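Local coordinates for AOC_like domain-containing protein (Frankia sp. Cc1.17, PDB 7DVI) that probably acts as an exo-selective intermolecular Diels-Alderase built on a small beta barrel of the allene oxide cyclase-like family, at residues Q37-A42 / Y71-K76; D54-S59 / G65-R70; R132-I137 / Q141-R146. All blocks are in the same frame, centred on the assembly; numbering follows the deposited sequence.

Interaction 1 of 3, residues Q37-A42 / Y71-K76. With EDO (1,2-ethanediol), chain G; EDO (1,2-ethanediol), chain D; EDO (1,2-ethanediol), chain F.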
loop_
_atom_site.group_PDB
_atom_site.type_symbol
_atom_site.label_atom_id
_atom_site.label_comp_id
_atom_site.label_asym_id
_atom_site.label_seq_id
_atom_site.Cartn_x
_atom_site.Cartn_y
_atom_site.Cartn_z
ATOM N N GLN A 37 16.498 -16.149 -7.451
ATOM C CA GLN A 37 16.716 -14.905 -6.676
ATOM C C GLN A 37 18.203 -14.686 -6.422
ATOM O O GLN A 37 18.947 -15.646 -6.506
ATOM C CB GLN A 37 16.082 -15.032 -5.294
ATOM C CG GLN A 37 16.868 -15.912 -4.346
ATOM C CD GLN A 37 16.022 -16.407 -3.209
ATOM O OE1 GLN A 37 15.014 -17.058 -3.418
ATOM N NE2 GLN A 37 16.433 -16.116 -1.990
ATOM N N ASN A 38 18.578 -13.441 -6.160
ATOM C CA ASN A 38 19.971 -13.114 -5.752
ATOM C C ASN A 38 19.889 -12.511 -4.356
ATOM O O ASN A 38 20.781 -11.826 -3.994
ATOM C CB ASN A 38 20.718 -12.265 -6.789
ATOM C CG ASN A 38 20.217 -10.842 -6.864
ATOM O OD1 ASN A 38 19.144 -10.575 -6.333
ATOM N ND2 ASN A 38 20.911 -9.980 -7.589
ATOM N N VAL A 39 18.768 -12.681 -3.667
ATOM C CA VAL A 39 18.582 -12.227 -2.277
ATOM C C VAL A 39 19.463 -13.074 -1.344
ATOM O O VAL A 39 19.333 -14.307 -1.343
ATOM C CB VAL A 39 17.116 -12.283 -1.812
ATOM C CG1 VAL A 39 17.035 -11.961 -0.330
ATOM C CG2 VAL A 39 16.229 -11.311 -2.602
ATOM N N ASN A 40 20.310 -12.398 -0.583
ATOM C CA ASN A 40 21.151 -13.000 0.484
ATOM C C ASN A 40 20.237 -13.163 1.672
ATOM O O ASN A 40 19.903 -12.130 2.304
ATOM C CB ASN A 40 22.358 -12.127 0.791
ATOM C CG ASN A 40 23.275 -12.773 1.815
ATOM O OD1 ASN A 40 22.822 -13.387 2.768
ATOM N ND2 ASN A 40 24.559 -12.611 1.611
ATOM N N VAL A 41 19.771 -14.386 1.923
ATOM C CA VAL A 41 18.659 -14.574 2.892
ATOM C C VAL A 41 19.105 -14.128 4.284
ATOM O O VAL A 41 18.284 -13.532 5.037
ATOM C CB VAL A 41 18.134 -16.010 2.882
ATOM C CG1 VAL A 41 17.111 -16.227 3.970
ATOM C CG2 VAL A 41 17.530 -16.342 1.538
ATOM N N ALA A 42 20.369 -14.358 4.624
ATOM C CA ALA A 42 20.872 -14.105 5.992
ATOM C C ALA A 42 21.003 -12.595 6.175
ATOM O O ALA A 42 20.664 -12.108 7.239
ATOM C CB ALA A 42 22.184 -14.835 6.206
ATOM N N TYR A 71 9.741 -9.957 -6.076
ATOM C CA TYR A 71 9.952 -9.151 -4.850
ATOM C C TYR A 71 11.350 -8.528 -4.892
ATOM O O TYR A 71 12.205 -9.000 -5.631
ATOM C CB TYR A 71 9.655 -9.990 -3.615
ATOM C CG TYR A 71 10.552 -11.179 -3.494
ATOM C CD1 TYR A 71 10.292 -12.351 -4.198
ATOM C CD2 TYR A 71 11.711 -11.126 -2.718
ATOM C CE1 TYR A 71 11.143 -13.448 -4.101
ATOM C CE2 TYR A 71 12.548 -12.229 -2.591
ATOM C CZ TYR A 71 12.285 -13.375 -3.317
ATOM O OH TYR A 71 13.111 -14.454 -3.212
ATOM N N GLU A 72 11.530 -7.456 -4.141
ATOM C CA GLU A 72 12.756 -6.636 -4.204
ATOM C C GLU A 72 13.009 -6.099 -2.811
ATOM O O GLU A 72 12.062 -5.532 -2.192
ATOM C CB GLU A 72 12.613 -5.492 -5.190
ATOM C CG GLU A 72 13.868 -4.665 -5.314
ATOM C CD GLU A 72 13.890 -3.702 -6.468
ATOM O OE1 GLU A 72 12.903 -3.696 -7.266
ATOM O OE2 GLU A 72 14.922 -3.010 -6.628
ATOM N N ILE A 73 14.253 -6.268 -2.333
ATOM C CA ILE A 73 14.669 -5.606 -1.066
ATOM C C ILE A 73 14.748 -4.122 -1.371
ATOM O O ILE A 73 15.528 -3.752 -2.277
ATOM C CB ILE A 73 16.061 -6.126 -0.606
ATOM C CG1 ILE A 73 16.136 -7.654 -0.556
ATOM C CG2 ILE A 73 16.419 -5.468 0.712
ATOM C CD1 ILE A 73 15.143 -8.311 0.375
ATOM N N ARG A 74 14.019 -3.259 -0.680
ATOM C CA ARG A 74 13.981 -1.856 -1.156
ATOM C C ARG A 74 14.706 -0.915 -0.186
ATOM O O ARG A 74 15.300 0.063 -0.635
ATOM C CB ARG A 74 12.529 -1.405 -1.377
ATOM C CG ARG A 74 11.895 -2.015 -2.618
ATOM C CD ARG A 74 12.451 -1.411 -3.892
ATOM N NE ARG A 74 11.933 -0.058 -3.995
ATOM C CZ ARG A 74 10.690 0.280 -4.381
ATOM N NH1 ARG A 74 9.817 -0.623 -4.831
ATOM N NH2 ARG A 74 10.327 1.550 -4.290
ATOM N N TYR A 75 14.564 -1.110 1.089
ATOM C CA TYR A 75 15.212 -0.212 2.081
ATOM C C TYR A 75 15.232 -0.854 3.460
ATOM O O TYR A 75 14.464 -1.811 3.694
ATOM C CB TYR A 75 14.517 1.152 2.146
ATOM C CG TYR A 75 13.083 1.174 2.643
ATOM C CD1 TYR A 75 12.001 1.121 1.772
ATOM C CD2 TYR A 75 12.803 1.405 3.976
ATOM C CE1 TYR A 75 10.693 1.226 2.222
ATOM C CE2 TYR A 75 11.512 1.510 4.450
ATOM C CZ TYR A 75 10.444 1.412 3.566
ATOM O OH TYR A 75 9.203 1.523 4.114
ATOM N N LYS A 76 16.109 -0.319 4.336
ATOM C CA LYS A 76 16.256 -0.783 5.736
ATOM C C LYS A 76 15.918 0.378 6.672
ATOM O O LYS A 76 16.170 1.551 6.357
ATOM C CB LYS A 76 17.646 -1.383 5.976
ATOM C CG LYS A 76 17.987 -2.555 5.072
ATOM C CD LYS A 76 19.333 -3.201 5.366
ATOM C CE LYS A 76 19.995 -3.813 4.144
ATOM N NZ LYS A 76 21.214 -4.584 4.497
HETATM C C1 EDO G . 14.417 -3.489 -10.915
HETATM O O1 EDO G . 14.548 -4.610 -10.023
HETATM C C2 EDO G . 14.005 -2.174 -10.294
HETATM O O2 EDO G . 12.878 -2.202 -9.364
HETATM C C1 EDO D . 6.067 0.909 4.162
HETATM O O1 EDO D . 4.823 0.712 4.745
HETATM C C2 EDO D . 6.078 2.199 3.470
HETATM O O2 EDO D . 7.228 2.414 2.656
HETATM C C1 EDO F . 6.225 1.835 -3.649
HETATM O O1 EDO F . 7.077 2.914 -3.895
HETATM C C2 EDO F . 6.092 1.033 -4.883
HETATM O O2 EDO F . 7.336 0.638 -5.381
#

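Interaction 2 of 3, residues D54-S59 / G65-R70. With EDO (1,2-ethanediol), chain G.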
loop_
_atom_site.group_PDB
_atom_site.type_symbol
_atom_site.label_atom_id
_atom_site.label_comp_id
_atom_site.label_asym_id
_atom_site.label_seq_id
_atom_site.Cartn_x
_atom_site.Cartn_y
_atom_site.Cartn_z
ATOM N N ASP A 54 4.118 -20.296 -7.797
ATOM C CA ASP A 54 3.578 -21.111 -6.682
ATOM C C ASP A 54 2.240 -21.672 -7.122
ATOM O O ASP A 54 1.582 -21.015 -7.933
ATOM C CB ASP A 54 3.295 -20.311 -5.425
ATOM C CG ASP A 54 4.533 -19.787 -4.715
ATOM O OD1 ASP A 54 5.616 -20.086 -5.175
ATOM O OD2 ASP A 54 4.358 -19.131 -3.688
ATOM N N GLU A 55 1.893 -22.858 -6.629
ATOM C CA GLU A 55 0.499 -23.334 -6.666
ATOM C C GLU A 55 -0.162 -22.997 -5.341
ATOM O O GLU A 55 0.542 -22.817 -4.329
ATOM C CB GLU A 55 0.449 -24.836 -6.923
ATOM C CG GLU A 55 0.735 -25.197 -8.357
ATOM C CD GLU A 55 0.731 -26.698 -8.620
ATOM O OE1 GLU A 55 0.722 -27.490 -7.652
ATOM O OE2 GLU A 55 0.699 -27.060 -9.786
ATOM N N LEU A 56 -1.476 -22.880 -5.372
ATOM C CA LEU A 56 -2.290 -22.748 -4.166
ATOM C C LEU A 56 -3.286 -23.909 -4.182
ATOM O O LEU A 56 -3.905 -24.141 -5.239
ATOM C CB LEU A 56 -3.040 -21.413 -4.184
ATOM C CG LEU A 56 -2.219 -20.179 -3.784
ATOM C CD1 LEU A 56 -1.300 -19.806 -4.929
ATOM C CD2 LEU A 56 -3.146 -19.031 -3.428
ATOM N N TYR A 57 -3.483 -24.496 -3.006
ATOM C CA TYR A 57 -4.470 -25.552 -2.707
ATOM C C TYR A 57 -5.350 -25.034 -1.581
ATOM O O TYR A 57 -4.836 -24.424 -0.616
ATOM C CB TYR A 57 -3.727 -26.856 -2.402
ATOM C CG TYR A 57 -3.009 -27.429 -3.592
ATOM C CD1 TYR A 57 -1.762 -26.958 -3.983
ATOM C CD2 TYR A 57 -3.580 -28.462 -4.330
ATOM C CE1 TYR A 57 -1.132 -27.455 -5.107
ATOM C CE2 TYR A 57 -2.954 -28.974 -5.444
ATOM C CZ TYR A 57 -1.729 -28.473 -5.829
ATOM O OH TYR A 57 -1.092 -29.008 -6.908
ATOM N N ASP A 58 -6.663 -25.245 -1.707
ATOM C CA ASP A 58 -7.625 -24.837 -0.657
ATOM C C ASP A 58 -7.458 -25.775 0.556
ATOM O O ASP A 58 -6.602 -26.673 0.521
ATOM C CB ASP A 58 -9.032 -24.740 -1.243
ATOM C CG ASP A 58 -9.640 -26.088 -1.621
ATOM O OD1 ASP A 58 -9.228 -27.140 -1.011
ATOM O OD2 ASP A 58 -10.472 -26.075 -2.551
ATOM N N SER A 59 -8.210 -25.524 1.620
ATOM C CA SER A 59 -8.100 -26.226 2.918
ATOM C C SER A 59 -8.435 -27.715 2.742
ATOM O O SER A 59 -8.079 -28.480 3.625
ATOM C CB SER A 59 -8.972 -25.594 3.940
ATOM O OG SER A 59 -10.335 -25.677 3.564
ATOM N N GLY A 65 -5.490 -22.516 -7.599
ATOM C CA GLY A 65 -4.860 -21.917 -8.780
ATOM C C GLY A 65 -3.373 -21.714 -8.582
ATOM O O GLY A 65 -2.727 -22.525 -7.867
ATOM N N ILE A 66 -2.855 -20.651 -9.192
ATOM C CA ILE A 66 -1.399 -20.346 -9.209
ATOM C C ILE A 66 -1.203 -18.848 -8.897
ATOM O O ILE A 66 -2.134 -18.041 -9.059
ATOM C CB ILE A 66 -0.723 -20.752 -10.534
ATOM C CG1 ILE A 66 -1.126 -19.829 -11.679
ATOM C CG2 ILE A 66 -0.939 -22.230 -10.880
ATOM C CD1 ILE A 66 -0.116 -19.737 -12.805
ATOM N N THR A 67 0.012 -18.495 -8.489
ATOM C CA THR A 67 0.482 -17.099 -8.426
ATOM C C THR A 67 1.857 -17.012 -9.083
ATOM O O THR A 67 2.703 -17.937 -8.967
ATOM C CB THR A 67 0.447 -16.517 -7.009
ATOM O OG1 THR A 67 0.865 -15.157 -7.196
ATOM C CG2 THR A 67 1.356 -17.229 -6.032
ATOM N N ILE A 68 2.051 -15.939 -9.813
ATOM C CA ILE A 68 3.324 -15.599 -10.470
ATOM C C ILE A 68 3.686 -14.189 -9.996
ATOM O O ILE A 68 2.819 -13.294 -10.066
ATOM C CB ILE A 68 3.236 -15.750 -11.992
ATOM C CG1 ILE A 68 3.071 -17.226 -12.388
ATOM C CG2 ILE A 68 4.465 -15.132 -12.632
ATOM C CD1 ILE A 68 3.081 -17.489 -13.865
ATOM N N GLY A 69 4.904 -14.012 -9.486
ATOM C CA GLY A 69 5.239 -12.737 -8.855
ATOM C C GLY A 69 6.727 -12.512 -8.665
ATOM O O GLY A 69 7.569 -13.321 -9.139
ATOM N N ARG A 70 7.028 -11.370 -8.080
ATOM C CA ARG A 70 8.452 -11.018 -7.818
ATOM C C ARG A 70 8.516 -10.177 -6.559
ATOM O O ARG A 70 7.439 -9.670 -6.048
ATOM C CB ARG A 70 9.067 -10.422 -9.082
ATOM C CG ARG A 70 8.531 -9.057 -9.511
ATOM C CD ARG A 70 9.307 -7.874 -8.961
ATOM N NE ARG A 70 10.518 -7.688 -9.754
ATOM C CZ ARG A 70 11.421 -6.733 -9.537
ATOM N NH1 ARG A 70 11.298 -5.934 -8.500
ATOM N NH2 ARG A 70 12.463 -6.603 -10.335
HETATM C C1 EDO G . 14.417 -3.489 -10.915
HETATM O O1 EDO G . 14.548 -4.610 -10.023
HETATM C C2 EDO G . 14.005 -2.174 -10.294
HETATM O O2 EDO G . 12.878 -2.202 -9.364
#

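Interaction 3 of 3, residues R132-I137 / Q141-R146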
loop_
_atom_site.group_PDB
_atom_site.type_symbol
_atom_site.label_atom_id
_atom_site.label_comp_id
_atom_site.label_asym_id
_atom_site.label_seq_id
_atom_site.Cartn_x
_atom_site.Cartn_y
_atom_site.Cartn_z
ATOM N N ARG A 132 -3.962 -10.155 0.396
ATOM C CA ARG A 132 -3.319 -11.453 0.119
ATOM C C ARG A 132 -2.281 -11.543 1.239
ATOM O O ARG A 132 -1.546 -10.597 1.426
ATOM C CB ARG A 132 -2.679 -11.490 -1.266
ATOM C CG ARG A 132 -2.026 -12.817 -1.623
ATOM C CD ARG A 132 -0.675 -13.114 -0.999
ATOM N NE ARG A 132 0.154 -13.888 -1.891
ATOM C CZ ARG A 132 0.377 -15.183 -1.821
ATOM N NH1 ARG A 132 -0.154 -15.904 -0.860
ATOM N NH2 ARG A 132 1.138 -15.756 -2.716
ATOM N N GLU A 133 -2.294 -12.633 1.981
ATOM C CA GLU A 133 -1.448 -12.808 3.177
ATOM C C GLU A 133 -0.810 -14.181 3.097
ATOM O O GLU A 133 -1.341 -15.047 2.370
ATOM C CB GLU A 133 -2.280 -12.639 4.448
ATOM C CG GLU A 133 -2.695 -11.219 4.730
ATOM C CD GLU A 133 -3.806 -11.085 5.759
ATOM O OE1 GLU A 133 -4.253 -12.117 6.316
ATOM O OE2 GLU A 133 -4.257 -9.950 5.957
ATOM N N TRP A 134 0.284 -14.375 3.833
ATOM C CA TRP A 134 0.968 -15.686 3.892
ATOM C C TRP A 134 1.921 -15.665 5.081
ATOM O O TRP A 134 2.210 -14.565 5.605
ATOM C CB TRP A 134 1.703 -16.029 2.603
ATOM C CG TRP A 134 2.558 -14.926 2.049
ATOM C CD1 TRP A 134 2.150 -13.858 1.293
ATOM C CD2 TRP A 134 3.983 -14.809 2.149
ATOM N NE1 TRP A 134 3.209 -13.068 0.947
ATOM C CE2 TRP A 134 4.352 -13.642 1.443
ATOM C CE3 TRP A 134 4.966 -15.583 2.749
ATOM C CZ2 TRP A 134 5.673 -13.225 1.343
ATOM C CZ3 TRP A 134 6.272 -15.172 2.653
ATOM C CH2 TRP A 134 6.611 -13.999 1.979
ATOM N N ARG A 135 2.403 -16.844 5.457
ATOM C CA ARG A 135 3.488 -16.993 6.459
ATOM C C ARG A 135 4.274 -18.263 6.162
ATOM O O ARG A 135 3.724 -19.255 5.618
ATOM C CB ARG A 135 2.971 -16.956 7.892
ATOM C CG ARG A 135 1.973 -18.058 8.194
ATOM C CD ARG A 135 1.847 -18.283 9.676
ATOM N NE ARG A 135 0.699 -19.129 9.948
ATOM C CZ ARG A 135 0.191 -19.350 11.160
ATOM N NH1 ARG A 135 0.745 -18.811 12.226
ATOM N NH2 ARG A 135 -0.877 -20.112 11.303
ATOM N N VAL A 136 5.565 -18.201 6.476
ATOM C CA VAL A 136 6.462 -19.375 6.393
ATOM C C VAL A 136 6.158 -20.266 7.600
ATOM O O VAL A 136 6.053 -19.730 8.750
ATOM C CB VAL A 136 7.918 -18.904 6.334
ATOM C CG1 VAL A 136 8.878 -20.088 6.353
ATOM C CG2 VAL A 136 8.108 -18.019 5.099
ATOM N N ILE A 137 5.937 -21.554 7.354
ATOM C CA ILE A 137 5.821 -22.565 8.452
ATOM C C ILE A 137 7.225 -23.139 8.670
ATOM O O ILE A 137 7.702 -23.133 9.776
ATOM C CB ILE A 137 4.749 -23.629 8.127
ATOM C CG1 ILE A 137 3.398 -22.982 7.801
ATOM C CG2 ILE A 137 4.615 -24.629 9.267
ATOM C CD1 ILE A 137 2.909 -22.019 8.872
ATOM N N GLN A 141 9.674 -25.302 2.703
ATOM C CA GLN A 141 8.378 -26.033 2.764
ATOM C C GLN A 141 7.248 -25.113 2.328
ATOM O O GLN A 141 7.265 -23.913 2.592
ATOM C CB GLN A 141 7.978 -26.411 4.193
ATOM C CG GLN A 141 8.988 -27.288 4.919
ATOM C CD GLN A 141 9.380 -28.413 4.009
ATOM O OE1 GLN A 141 8.576 -29.295 3.716
ATOM N NE2 GLN A 141 10.595 -28.328 3.496
ATOM N N PRO A 142 6.155 -25.651 1.773
ATOM C CA PRO A 142 5.029 -24.810 1.399
ATOM C C PRO A 142 4.576 -23.839 2.490
ATOM O O PRO A 142 4.508 -24.115 3.676
ATOM C CB PRO A 142 3.927 -25.825 1.123
ATOM C CG PRO A 142 4.687 -27.052 0.640
ATOM C CD PRO A 142 5.929 -27.080 1.502
ATOM N N VAL A 143 4.164 -22.680 2.026
ATOM C CA VAL A 143 3.705 -21.577 2.901
ATOM C C VAL A 143 2.197 -21.749 3.169
ATOM O O VAL A 143 1.543 -22.470 2.478
ATOM C CB VAL A 143 4.166 -20.351 2.089
ATOM C CG1 VAL A 143 3.070 -19.529 1.458
ATOM C CG2 VAL A 143 5.236 -19.566 2.780
ATOM N N GLU A 144 1.679 -21.202 4.233
ATOM C CA GLU A 144 0.237 -21.074 4.470
ATOM C C GLU A 144 -0.183 -19.713 3.911
ATOM O O GLU A 144 0.539 -18.718 4.162
ATOM C CB GLU A 144 -0.037 -21.094 5.961
ATOM C CG GLU A 144 -1.510 -21.149 6.277
ATOM C CD GLU A 144 -1.799 -21.052 7.758
ATOM O OE1 GLU A 144 -0.841 -21.060 8.549
ATOM O OE2 GLU A 144 -2.966 -20.875 8.107
ATOM N N ALA A 145 -1.309 -19.654 3.221
ATOM C CA ALA A 145 -1.797 -18.381 2.642
ATOM C C ALA A 145 -3.288 -18.175 2.966
ATOM O O ALA A 145 -3.990 -19.105 3.472
ATOM C CB ALA A 145 -1.469 -18.362 1.178
ATOM N N ARG A 146 -3.712 -16.927 2.872
ATOM C CA ARG A 146 -5.134 -16.550 2.937
ATOM C C ARG A 146 -5.380 -15.382 1.984
ATOM O O ARG A 146 -4.439 -14.563 1.686
ATOM C CB ARG A 146 -5.612 -16.323 4.369
ATOM C CG ARG A 146 -5.117 -15.075 5.066
ATOM C CD ARG A 146 -5.682 -15.079 6.470
ATOM N NE ARG A 146 -7.139 -14.905 6.509
ATOM C CZ ARG A 146 -7.765 -13.741 6.393
ATOM N NH1 ARG A 146 -9.080 -13.703 6.473
ATOM N NH2 ARG A 146 -7.095 -12.621 6.167
HETATM O O HOH W 1 6.452 -22.972 5.040
#

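Interaction 1 of 3, residues Q37-A42 / Y71-K76
The Y71 ring meets the loop 37-42 at two points: V39 approaches it obliquely through CG2, near CE2, and the amide of Q37 stands at its hydroxyl, its plane almost perpendicular to the ring (88°). Y86 packs against the same ring with its own plane only about 20° away. The contact with V39 is apolar, V39 CG2 lying 3.8 Å from Y71 CE2. At the far end of the ring Q37 OE1 is 3.2 Å from Y71 OH, but the angle is too poor for a hydrogen bond. The Q37 amide instead turns back to its own loop, where NE2 gives a weak bond of 3.5 Å to V39 O.

With CG1 anti to the backbone N (chi1 173°), V39 turns CG1 to I73 CD1 at 4.2 Å, while CG2 also borders I73 CG1. Branched aliphatic residues suit this buried spot, where the loop after strand 22-37 comes beside strand 63-76 of the closed antiparallel barrel; V39 also touches Q48.

Beyond I73 the strand carries a classic beta bulge, R74 and Y75 both facing L83. Their polar ends meet ethanediols, probably from the crystallisation liquor. R74 NH1 donates to O2 of ethanediol chain F at 2.8 Å, close to the guanidinium plane. At the edge of the Y75 ring, O2 of ethanediol chain D donates to Y75 OH at 2.6 Å, and the same hydroxyl is hydrogen-bonded to D129 of the second subunit.

No hydrogen bond joins the two segments directly. Their direct contact is mainly apolar packing of V39 on Y71 and I73, while backbone bonds of N38 to I49 and of I73 to G47 and Q48 tie both to the chain between them.

Interaction 2 of 3, residues D54-S59 / G65-R70
A beta hairpin, made of strands 49-57 and 63-76, supplies this contact. D54 pairs with T67 and L56 with G65 as antiparallel hydrogen-bonded pairs, and E55 faces I66 between them as a non-hydrogen-bonded pair. D54 N reaches T67 O at 3.0 Å, and T67 N answers to D54 O at the same length. At the next hydrogen-bonded pair, L56 N to G65 O is the shorter bond (2.8 Å), whereas the return bond from G65 N to L56 O is stretched to 3.3 Å. In the middle, I66 CA lies 3.3 Å from D54 O, a CA-H...O contact that adds to the backbone pairing. G65 takes an extended conformation with a positive phi (160°), which a residue without a CB adopts easily.

These strands are two neighbours in the closed antiparallel barrel of the allene oxide cyclase-like family, and D54, L56 and T67 lie on one face of the sheet, E55 and I66 on the other. On the first face T67 CG2 touches two residues of the partner strand, 3.7 Å from D54 CB and 3.9 Å from L56 CD1. OG1 stands opposite the backbone N (chi1 -177°), which puts CG2 between N and the carbonyl carbon and toward strand 49-57, and sends the hydroxyl to a hydrogen bond with E88. Threonine thus serves an apolar and a polar neighbour at once. D54 likewise sends its OD1 out of the hairpin to Q32 NE2, while a dimethyl sulfoxide, probably from the crystallisation liquor though such molecules often mark pockets, sits about 3 Å from its side chain. On the opposite face E55 CG and I66 CG2 approach to 4.2 Å, a loose touch, and the glutamate's OE1 accepts from Y57 OH.

Interaction 3 of 3, residues R132-I137 / Q141-R146
The hairpin of strands 129-135 and 143-150, the last two of the barrel, brings these segments together. E133 and R146 form a hydrogen-bonded antiparallel pair, as do R135 and E144, while W134 and A145 face each other between them. On the face that carries the four charged residues, each pair is tied twice, through the backbone and through a salt bridge between side chains that run side by side. R135, extended from CG to NE, grips a single oxygen: NE meets E144 OE1 at 2.8 Å from above the carboxylate plane, and NH2 uses the syn lone pair of the same E144 OE1 at 2.9 Å. R146 NH2 reaches E133 OE1 at 2.9 Å, also from above the carboxylate. Both of these residues have further partners, R146 in E26 and E133 in R131, and W113 packs over the group.

On the other face W134 CB touches V143 CG1 at 3.9 Å. A145 CB lies at the edge of the R132 guanidinium, 3.5 Å from R132 NH1, where a short side chain suits the place. R132 itself is anchored by salt bridges to E88 and E30. Where the strands part, a water accepts from I137 N at 2.8 Å and lies 2.6 Å from P142 O.

All three contacts reach one closed sheet. Interactions 1 and 2 both use strand 63-76, yet their centres are about 21 Å apart; R70 at the end of interaction 2 and E72 in interaction 1 form a salt bridge and bind the same ethanediol, chain G. Interactions 2 and 3, with centres about 10 Å apart, meet directly, T67 CG2 packing on R132 NH2 at 3.6 Å. E88 links them too, bonded to both T67 and R132, and D54 and R132 each lie about 3 Å from a bound dimethyl sulfoxide, consistent with a pocket in the barrel. Interaction 1 stays about 7 Å from interaction 3 at the nearest atoms.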